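Local coordinates for protein DegQ (Legionella fallonii, PDB 3PV2) that probably degrades misfolded proteins as an HtrA-family chaperone-protease with a trypsin fold, enclosing its active sites within large twelve-subunit assemblies, at residues B[355-358]-B[359-362]; B[393-397]-B[398-402]; B[106-109]-B[110-114]; B[92-95]-B[96-99]; B[298-301]-B[302-306]. One frame throughout, in Å; residues are numbered along the deposited sequence.

Contact 1: B[355-358]-B[359-362]; sequences SHEQ and KLQS
A chi1 of 175° swings the imidazole of His356 alongside its own carbonyl carbon, where the branched end of Leu360, one turn further on, comes over its face. CD1 of Leu360 lies 3.7 Å from the centroid of the His356 ring, displaced toward the rim in a CH-pi contact, while CD2 comes within 3.4 Å of His356 NE2. Leucine suits this place, putting one methyl over the ring and the other beside its NE2 rim. Lys359 adds its CE, 3.8 Å from His356 ND1, but its amine travels on to the carbonyl of Asn292. All this rides on the alpha-helix 353-362, whose bonds join each carbonyl to the amide four residues on and which leads from strand 342-349 of one PDZ-like sheet toward strand 370-378 of the next. Near its C-terminal end Ser362 turns OG beside its backbone N (chi1 -69°), and the hydroxyl donates to Gln358 O over 2.9 Å. The amide N of Ser362 reaches the same oxygen from the opposite face of the carbonyl plane, over 3.0 Å. Glu357, bent at chi2, carries its carboxylate beside Leu360 CD2 to a bond with Tyr368 OH; Leu360 and Gln361 also pack on Tyr368.

Contact 2: B[393-397]-B[398-402]; sequences ASENS and AGWRA
Trp400 leans back from the helix onto the loop that leads into it, and most of its side chain rests on it. CB sits 3.2 Å from Ser394 O and almost as near to Ser397 OG. Further out, CG lies 3.7 Å from Glu395 CA, and CD1 approaches Glu395 O. On the six-membered ring, CE3 passes Ala393 O and packs against Ala393 CB at 4.1 Å. Glu395 CG stands almost exactly over the middle of that ring, 3.7 Å from its centroid and 4° off the normal, a CH-pi contact. The extended glutamate runs the same way as the indole, and its carboxylate, within 19° of the ring plane, lies nearly parallel over the CZ2 and CH2 side of the same face. Ser397 is the N-cap of helix 398-402 in this PDZ-like domain and ties the turn to the helix: its OG accepts from Trp400 N over 3.0 Å. With chi1 at 61°, the same hydroxyl also donates in the carbonyl plane to Ser394 O, 2.6 Å away, across the type I turn from Ser394 to Ser397. A short serine suits the cap, since an OG one bond beyond CB stays close enough to the main chain to serve both partners. Arg405 makes a cation-pi contact with Trp400, and Gln38 of a second subunit packs on the indole.

Contact 3: B[106-109]-B[110-114]; sequences VTLQ and DGRRL
Leu108 presses CD1 onto one face of the Arg112 guanidinium, 3.4 Å from NH2, in the dense half of the hairpin tip. Asp110 holds the group flat from its edge: NH2 and NE of Arg112 both reach Asp110 OD2 at 3.0 Å, and a weak bond from NE to OD1 makes the salt bridge side-on. Asp110 OD1 also accepts from Arg112 N over 3.1 Å, closing an Asx turn; a short acid can thus grip backbone and side chain of one residue. Gly111, last residue of the type I turn, adopts a positive phi (104°) at which a CB would collide with the preceding carbonyl, and forms a G1 bulge, letting Leu108 N bond Arg112 O. Water enters instead at the partly exposed end of Arg113. Thr107 and Arg113 form a non-hydrogen-bonded pair, OG1 touching Arg113 CD at 3.1 Å, and Thr107 OG1 shares a water with Arg113 NH1, whose bond to it is weak. Between Val106 and Leu114 two backbone bonds of 2.7 Å close the ladder joining strands 101-107 and 113-122 of the barrel. Strand 32-40 packs its Val33 on Val106 and Leu108, Lys135 O takes Arg112 NH1, and Arg113 NE reaches Arg401 O of a second subunit.

Contact 4: B[92-95]-B[96-99]; sequences ITND and HVIR
Asn94 and Val97 mark the place where strand 90-93 turns into the single helical turn 95-98. Asn94 occupies the N-cap position with extended backbone angles, and its carbonyl takes a weak bond from Val97 N at 3.2 Å. Asp95 O then receives two more weak bonds, from Ile98 N and, at 2.9 Å, from Arg99 N; the turn is thus tied by bonds that are bent, and the chain leaves it at once, Arg99 being the first residue beyond helical angles. Among the side chains, Asp95 and Arg99 form a salt bridge, OD1 to NH1 at 2.8 Å. It is not a flat, two-pronged pairing: the carboxylate and guanidinium planes stand 61° apart, and NH1 meets OD1 on the anti side, out of the carboxylate plane. Bending of the arginine chain at chi3 (-58°) folds its end back over the helix to get there. The other oxygen, Asp95 OD2, lies 3.5 Å from Ile98 CD1. Inward, Thr93 CG2 packs on Ile98 CG2 at 4.0 Å, branched residues filling the junction, while Thr93 OG1 bonds Ser80 O. His96 places its ring between its own backbone N and carbonyl carbon, chi1 80°, with Asn94 CB over one face, 4.0 Å from the ring centroid. Its ND1 bonds Asp126 OD2 and its ring touches Ser205, an arrangement consistent with the His-Asp-Ser catalytic triad between the two barrels of a trypsin-like protease.

Contact 5: B[298-301]-B[302-306]; sequences AGLK and AGDII
The carboxylate of Asp304 offers one face to the backbone of Lys301. Lys301 N stands well above the carboxylate plane, 62° out of it, and donates to OD2 over 3.0 Å in a nearly straight bond. Over the same face lies Lys301 O, only 3.0 Å from Asp304 CG, an approach of a carbonyl oxygen to a carboxylate carbon rather than a hydrogen bond. Leu300 CD1 comes alongside OD2 at 3.8 Å, bringing an apolar neighbour to an otherwise polar group. What turns the group inward is chi1 of -67°, which sets Asp304 CG beside its backbone N and brings OD2 to Lys301 N. The turn between them is type II, Lys301 to Asp304, closed by Asp304 N donating to Lys301 O over 3.1 Å. Gly303 takes its third position at a phi of 100°, where a CB would run into the carbonyl before it. Another glycine, Gly299, ends helix 294-298 in a Schellman motif, again with positive phi. Together the run from Gly299 through Leu300 to Gly303 and Asp304 matches the GL-x-x-GD signature of PDZ domains, linking a helix to strand 305-309. Leucine fits because it plugs the core beneath the turn, against Ile262, Val286, Val337 and Leu346. Aspartate fits because its buried OD2 gains a second partner, a salt bridge to Arg339 NH2, and the same nitrogen bonds Gly299 O. Lys301, in contrast, runs its extended chain away from the turn at an exposed position, and Ala302 packs on Gln438 of a fourth subunit.

Overall arrangement
Contact 4 is the buried one, at the turn of a barrel that probably carries the catalytic histidine; contact 3 is a hairpin tip of the same barrel, its centre about 18 Å away, partly buried. Contacts 2 and 5 are partly buried turns of the two PDZ-like domains, and contact 1 is a surface helix leading from one to the other. Contacts 1 and 2 touch through Gln361 and Asn396, whereas contacts 2 and 3 lie about 55 Å apart between centres yet pair between subunits through Arg401 and Arg113. Chemistry follows place: aliphatic carbons over rings in 1 and 2, salt bridges across turns in 3 and 4, and a carboxylate bound to backbone in 5.

Contact 1: B[355-358]-B[359-362]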
# COMPACT_ATOMS: atom_id res chain seq x y z
N SER B 355 8.28 -1.96 55.47
CA SER B 355 8.51 -1.37 56.80
C SER B 355 9.80 -0.56 56.86
O SER B 355 9.85 0.46 57.53
CB SER B 355 8.52 -2.43 57.90
OG SER B 355 7.26 -3.08 57.96
N HIS B 356 10.82 -1.01 56.15
CA HIS B 356 12.04 -0.25 56.03
C HIS B 356 11.83 1.07 55.26
O HIS B 356 12.38 2.12 55.61
CB HIS B 356 13.09 -1.09 55.32
CG HIS B 356 14.37 -0.38 55.04
ND1 HIS B 356 15.32 -0.15 56.00
CD2 HIS B 356 14.87 0.13 53.88
CE1 HIS B 356 16.35 0.48 55.45
NE2 HIS B 356 16.10 0.66 54.17
N GLU B 357 11.07 1.00 54.18
CA GLU B 357 10.88 2.19 53.35
C GLU B 357 10.07 3.19 54.16
O GLU B 357 10.32 4.37 54.10
CB GLU B 357 10.22 1.86 52.01
CG GLU B 357 10.68 2.75 50.88
CD GLU B 357 12.21 2.65 50.54
OE1 GLU B 357 12.86 1.61 50.83
OE2 GLU B 357 12.77 3.63 49.98
N GLN B 358 9.21 2.71 55.04
CA GLN B 358 8.44 3.61 55.93
C GLN B 358 9.34 4.22 56.99
O GLN B 358 9.17 5.39 57.35
CB GLN B 358 7.22 2.94 56.60
CG GLN B 358 5.89 3.74 56.46
CD GLN B 358 5.98 5.33 56.41
OE1 GLN B 358 5.72 5.94 55.37
NE2 GLN B 358 6.32 5.96 57.54
N LYS B 359 10.30 3.44 57.47
CA LYS B 359 11.27 3.94 58.39
C LYS B 359 12.05 5.07 57.77
O LYS B 359 12.11 6.12 58.32
CB LYS B 359 12.25 2.86 58.82
CG LYS B 359 13.37 3.37 59.74
CD LYS B 359 14.23 2.22 60.33
CE LYS B 359 15.29 1.69 59.35
NZ LYS B 359 16.61 1.44 60.02
N LEU B 360 12.71 4.80 56.66
CA LEU B 360 13.42 5.81 55.92
C LEU B 360 12.58 7.11 55.78
O LEU B 360 13.08 8.15 56.03
CB LEU B 360 13.85 5.27 54.55
CG LEU B 360 15.24 4.62 54.43
CD1 LEU B 360 15.60 3.77 55.62
CD2 LEU B 360 15.43 3.86 53.11
N GLN B 361 11.31 7.02 55.43
CA GLN B 361 10.45 8.23 55.30
C GLN B 361 10.22 8.99 56.57
O GLN B 361 10.31 10.22 56.60
CB GLN B 361 9.09 7.88 54.75
CG GLN B 361 9.18 7.50 53.33
CD GLN B 361 7.88 7.01 52.77
OE1 GLN B 361 7.87 6.20 51.84
NE2 GLN B 361 6.76 7.50 53.32
N SER B 362 9.91 8.24 57.59
CA SER B 362 9.72 8.74 58.95
C SER B 362 10.91 9.51 59.51
O SER B 362 10.76 10.47 60.26
CB SER B 362 9.48 7.55 59.90
OG SER B 362 8.22 6.99 59.61

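Contact 2: B[393-397]-B[398-402]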
# COMPACT_ATOMS: atom_id res chain seq x y z
N ALA B 393 14.00 13.02 42.02
CA ALA B 393 12.98 12.90 43.05
C ALA B 393 12.17 11.65 42.81
O ALA B 393 11.58 11.52 41.75
CB ALA B 393 12.09 14.13 42.95
N SER B 394 12.12 10.71 43.75
CA SER B 394 11.35 9.55 43.46
C SER B 394 9.88 9.91 43.47
O SER B 394 9.41 10.78 44.19
CB SER B 394 11.62 8.41 44.45
OG SER B 394 11.34 8.83 45.74
N GLU B 395 9.12 9.24 42.65
CA GLU B 395 7.72 9.50 42.58
C GLU B 395 6.95 9.08 43.84
O GLU B 395 5.85 9.56 44.05
CB GLU B 395 7.17 8.88 41.29
CG GLU B 395 8.03 9.41 40.15
CD GLU B 395 7.67 8.90 38.81
OE1 GLU B 395 8.62 8.66 38.02
OE2 GLU B 395 6.45 8.77 38.56
N ASN B 396 7.53 8.25 44.70
CA ASN B 396 6.93 7.99 45.99
C ASN B 396 7.30 9.06 47.08
O ASN B 396 7.04 8.89 48.25
CB ASN B 396 7.20 6.54 46.47
CG ASN B 396 8.67 6.29 46.83
OD1 ASN B 396 9.58 6.96 46.31
ND2 ASN B 396 8.91 5.36 47.77
N SER B 397 7.92 10.17 46.74
CA SER B 397 8.35 11.05 47.84
C SER B 397 7.32 12.09 48.21
O SER B 397 6.47 12.44 47.39
CB SER B 397 9.67 11.68 47.43
OG SER B 397 9.52 12.46 46.23
N ALA B 398 7.41 12.62 49.42
CA ALA B 398 6.61 13.73 49.80
C ALA B 398 6.90 14.95 48.95
O ALA B 398 6.00 15.73 48.64
CB ALA B 398 6.79 14.02 51.26
N GLY B 399 8.14 15.05 48.47
CA GLY B 399 8.57 16.10 47.60
C GLY B 399 7.86 16.09 46.27
O GLY B 399 7.24 17.07 45.86
N TRP B 400 7.88 14.91 45.64
CA TRP B 400 7.22 14.73 44.37
C TRP B 400 5.72 15.04 44.52
O TRP B 400 5.16 15.76 43.72
CB TRP B 400 7.40 13.29 43.86
CG TRP B 400 6.76 13.07 42.59
CD1 TRP B 400 5.43 12.82 42.39
CD2 TRP B 400 7.34 13.13 41.30
NE1 TRP B 400 5.16 12.70 41.06
CE2 TRP B 400 6.32 12.88 40.36
CE3 TRP B 400 8.62 13.37 40.84
CZ2 TRP B 400 6.54 12.85 38.98
CZ3 TRP B 400 8.86 13.31 39.43
CH2 TRP B 400 7.81 13.07 38.53
N ARG B 401 5.12 14.49 45.53
CA ARG B 401 3.67 14.74 45.77
C ARG B 401 3.35 16.24 45.90
O ARG B 401 2.28 16.69 45.50
CB ARG B 401 3.21 14.17 47.10
CG ARG B 401 2.72 12.80 47.07
CD ARG B 401 1.72 12.54 48.34
NE ARG B 401 2.29 12.76 49.69
CZ ARG B 401 3.28 12.03 50.23
NH1 ARG B 401 3.87 11.06 49.52
NH2 ARG B 401 3.72 12.30 51.47
N ALA B 402 4.22 16.97 46.57
CA ALA B 402 4.05 18.42 46.74
C ALA B 402 4.27 19.11 45.43
O ALA B 402 3.85 20.25 45.25
CB ALA B 402 5.04 18.98 47.73

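Contact 3: B[106-109]-B[110-114]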
# COMPACT_ATOMS: atom_id res chain seq x y z
N VAL B 106 -3.59 -33.37 36.79
CA VAL B 106 -2.33 -34.06 36.70
C VAL B 106 -2.55 -35.46 36.17
O VAL B 106 -3.42 -36.15 36.66
CB VAL B 106 -1.65 -34.05 38.08
CG1 VAL B 106 -0.56 -35.06 38.17
CG2 VAL B 106 -1.12 -32.62 38.37
N THR B 107 -1.75 -35.89 35.19
CA THR B 107 -1.76 -37.27 34.71
C THR B 107 -0.47 -38.02 35.00
O THR B 107 0.61 -37.58 34.62
CB THR B 107 -1.99 -37.34 33.18
OG1 THR B 107 -3.14 -36.57 32.83
CG2 THR B 107 -2.16 -38.84 32.69
N LEU B 108 -0.59 -39.17 35.61
CA LEU B 108 0.55 -39.98 35.96
C LEU B 108 0.85 -40.92 34.84
O LEU B 108 0.03 -41.21 34.00
CB LEU B 108 0.24 -40.85 37.19
CG LEU B 108 -0.29 -40.20 38.45
CD1 LEU B 108 -0.42 -41.22 39.62
CD2 LEU B 108 0.58 -39.02 38.89
N GLN B 109 2.02 -41.51 34.92
CA GLN B 109 2.43 -42.44 33.93
C GLN B 109 1.50 -43.64 33.91
O GLN B 109 1.15 -44.11 32.86
CB GLN B 109 3.83 -42.87 34.26
CG GLN B 109 4.38 -43.90 33.37
CD GLN B 109 5.36 -44.76 34.11
OE1 GLN B 109 6.57 -44.71 33.85
NE2 GLN B 109 4.84 -45.52 35.08
N ASP B 110 1.04 -44.08 35.08
CA ASP B 110 0.15 -45.23 35.16
C ASP B 110 -1.26 -44.97 34.62
O ASP B 110 -2.09 -45.86 34.59
CB ASP B 110 0.11 -45.82 36.58
CG ASP B 110 -0.65 -44.95 37.55
OD1 ASP B 110 -1.54 -44.21 37.11
OD2 ASP B 110 -0.35 -45.03 38.76
N GLY B 111 -1.54 -43.73 34.23
CA GLY B 111 -2.82 -43.40 33.60
C GLY B 111 -3.88 -42.66 34.42
O GLY B 111 -4.84 -42.15 33.86
N ARG B 112 -3.72 -42.58 35.73
CA ARG B 112 -4.74 -41.90 36.53
C ARG B 112 -4.70 -40.39 36.23
O ARG B 112 -3.61 -39.86 36.09
CB ARG B 112 -4.46 -42.11 38.01
CG ARG B 112 -4.45 -43.56 38.46
CD ARG B 112 -4.15 -43.68 39.96
NE ARG B 112 -2.73 -43.92 40.22
CZ ARG B 112 -2.12 -43.75 41.39
NH1 ARG B 112 -2.79 -43.34 42.46
NH2 ARG B 112 -0.81 -44.00 41.50
N ARG B 113 -5.87 -39.75 36.11
CA ARG B 113 -5.98 -38.29 35.91
C ARG B 113 -6.48 -37.69 37.21
O ARG B 113 -7.61 -37.97 37.62
CB ARG B 113 -6.94 -37.91 34.78
CG ARG B 113 -6.60 -38.42 33.39
CD ARG B 113 -6.10 -37.31 32.45
NE ARG B 113 -7.15 -36.38 32.04
CZ ARG B 113 -6.98 -35.10 31.65
NH1 ARG B 113 -5.78 -34.51 31.62
NH2 ARG B 113 -8.06 -34.39 31.32
N LEU B 114 -5.65 -36.89 37.89
CA LEU B 114 -6.00 -36.37 39.23
C LEU B 114 -6.22 -34.88 39.24
O LEU B 114 -5.49 -34.11 38.59
CB LEU B 114 -4.90 -36.71 40.23
CG LEU B 114 -4.71 -38.22 40.35
CD1 LEU B 114 -3.35 -38.52 40.91
CD2 LEU B 114 -5.87 -38.88 41.20
O HOH W 1 -2.93 -34.03 32.86

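Contact 4: B[92-95]-B[96-99]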
# COMPACT_ATOMS: atom_id res chain seq x y z
N ILE B 92 6.21 -30.46 41.78
CA ILE B 92 6.74 -29.16 41.41
C ILE B 92 6.50 -28.93 39.93
O ILE B 92 6.68 -29.83 39.12
CB ILE B 92 8.28 -29.06 41.66
CG1 ILE B 92 8.61 -29.14 43.13
CG2 ILE B 92 8.82 -27.75 41.22
CD1 ILE B 92 7.92 -28.17 43.99
N THR B 93 6.18 -27.72 39.57
CA THR B 93 6.14 -27.38 38.17
C THR B 93 6.54 -25.95 38.01
O THR B 93 6.97 -25.32 38.98
CB THR B 93 4.77 -27.68 37.58
OG1 THR B 93 4.88 -27.55 36.14
CG2 THR B 93 3.65 -26.75 38.18
N ASN B 94 6.46 -25.38 36.80
CA ASN B 94 6.74 -23.95 36.69
C ASN B 94 5.56 -23.09 37.04
O ASN B 94 4.42 -23.46 36.76
CB ASN B 94 7.06 -23.60 35.29
CG ASN B 94 8.34 -24.25 34.80
OD1 ASN B 94 9.40 -24.16 35.46
ND2 ASN B 94 8.28 -24.83 33.61
N ASP B 95 5.79 -21.90 37.56
CA ASP B 95 4.66 -20.96 37.74
C ASP B 95 3.97 -20.60 36.42
O ASP B 95 2.74 -20.52 36.36
CB ASP B 95 5.09 -19.68 38.51
CG ASP B 95 3.91 -18.92 39.12
OD1 ASP B 95 3.78 -17.73 38.80
OD2 ASP B 95 3.12 -19.50 39.93
N HIS B 96 4.75 -20.35 35.37
CA HIS B 96 4.15 -19.98 34.07
C HIS B 96 3.23 -21.07 33.52
O HIS B 96 2.29 -20.76 32.83
CB HIS B 96 5.17 -19.54 33.05
CG HIS B 96 5.90 -20.65 32.37
ND1 HIS B 96 7.20 -20.97 32.67
CD2 HIS B 96 5.54 -21.48 31.36
CE1 HIS B 96 7.60 -21.97 31.90
NE2 HIS B 96 6.60 -22.31 31.10
N VAL B 97 3.47 -22.34 33.88
CA VAL B 97 2.58 -23.42 33.44
C VAL B 97 1.18 -23.26 34.03
O VAL B 97 0.16 -23.46 33.35
CB VAL B 97 3.23 -24.81 33.76
CG1 VAL B 97 2.27 -25.98 33.61
CG2 VAL B 97 4.45 -25.03 32.86
N ILE B 98 1.11 -22.92 35.32
CA ILE B 98 -0.17 -22.89 36.02
C ILE B 98 -0.81 -21.53 36.23
O ILE B 98 -1.90 -21.47 36.78
CB ILE B 98 -0.14 -23.65 37.41
CG1 ILE B 98 0.86 -23.06 38.41
CG2 ILE B 98 0.15 -25.12 37.19
CD1 ILE B 98 0.59 -21.62 38.91
N ARG B 99 -0.16 -20.44 35.83
CA ARG B 99 -0.74 -19.14 36.08
C ARG B 99 -2.10 -18.98 35.41
O ARG B 99 -2.29 -19.43 34.27
CB ARG B 99 0.17 -18.01 35.63
CG ARG B 99 1.02 -17.46 36.76
CD ARG B 99 1.55 -16.09 36.45
NE ARG B 99 2.34 -16.07 35.23
CZ ARG B 99 3.66 -16.30 35.17
NH1 ARG B 99 4.36 -16.61 36.26
NH2 ARG B 99 4.28 -16.24 33.99

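Contact 5: B[298-301]-B[302-306]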
# COMPACT_ATOMS: atom_id res chain seq x y z
N ALA B 298 24.19 -4.51 61.24
CA ALA B 298 24.99 -5.66 61.62
C ALA B 298 26.49 -5.42 61.59
O ALA B 298 27.23 -6.24 62.14
CB ALA B 298 24.65 -6.81 60.76
N GLY B 299 26.96 -4.33 60.96
CA GLY B 299 28.34 -3.99 60.95
C GLY B 299 29.07 -4.36 59.65
O GLY B 299 30.28 -4.26 59.60
N LEU B 300 28.33 -4.73 58.61
CA LEU B 300 28.91 -5.09 57.31
C LEU B 300 29.47 -3.86 56.61
O LEU B 300 28.93 -2.79 56.75
CB LEU B 300 27.87 -5.75 56.42
CG LEU B 300 28.28 -6.64 55.26
CD1 LEU B 300 28.78 -7.98 55.74
CD2 LEU B 300 27.13 -6.88 54.27
N LYS B 301 30.56 -4.02 55.87
CA LYS B 301 31.12 -2.94 55.11
C LYS B 301 31.53 -3.37 53.70
O LYS B 301 31.89 -4.54 53.46
CB LYS B 301 32.39 -2.47 55.82
CG LYS B 301 32.12 -1.96 57.22
CD LYS B 301 33.28 -1.14 57.77
CE LYS B 301 32.84 -0.37 59.07
NZ LYS B 301 34.01 0.34 59.71
N ALA B 302 31.55 -2.37 52.82
CA ALA B 302 32.04 -2.52 51.46
C ALA B 302 33.45 -3.08 51.56
O ALA B 302 34.22 -2.60 52.33
CB ALA B 302 32.03 -1.14 50.71
N GLY B 303 33.76 -4.08 50.75
CA GLY B 303 35.12 -4.65 50.71
C GLY B 303 35.22 -5.93 51.52
O GLY B 303 36.18 -6.68 51.37
N ASP B 304 34.29 -6.14 52.44
CA ASP B 304 34.14 -7.40 53.06
C ASP B 304 33.88 -8.54 52.06
O ASP B 304 33.16 -8.37 51.07
CB ASP B 304 32.99 -7.41 54.09
CG ASP B 304 33.23 -6.53 55.28
OD1 ASP B 304 34.33 -5.93 55.45
OD2 ASP B 304 32.28 -6.43 56.09
N ILE B 305 34.42 -9.71 52.35
CA ILE B 305 34.12 -10.89 51.57
C ILE B 305 33.26 -11.82 52.44
O ILE B 305 33.74 -12.31 53.51
CB ILE B 305 35.41 -11.64 51.21
CG1 ILE B 305 36.44 -10.75 50.50
CG2 ILE B 305 35.11 -12.86 50.31
CD1 ILE B 305 35.96 -10.27 49.30
N ILE B 306 32.05 -12.14 51.98
CA ILE B 306 31.20 -13.01 52.72
C ILE B 306 31.60 -14.44 52.47
O ILE B 306 31.67 -14.86 51.32
CB ILE B 306 29.71 -12.83 52.32
CG1 ILE B 306 29.18 -11.49 52.79
CG2 ILE B 306 28.91 -14.00 52.90
CD1 ILE B 306 27.90 -11.00 52.01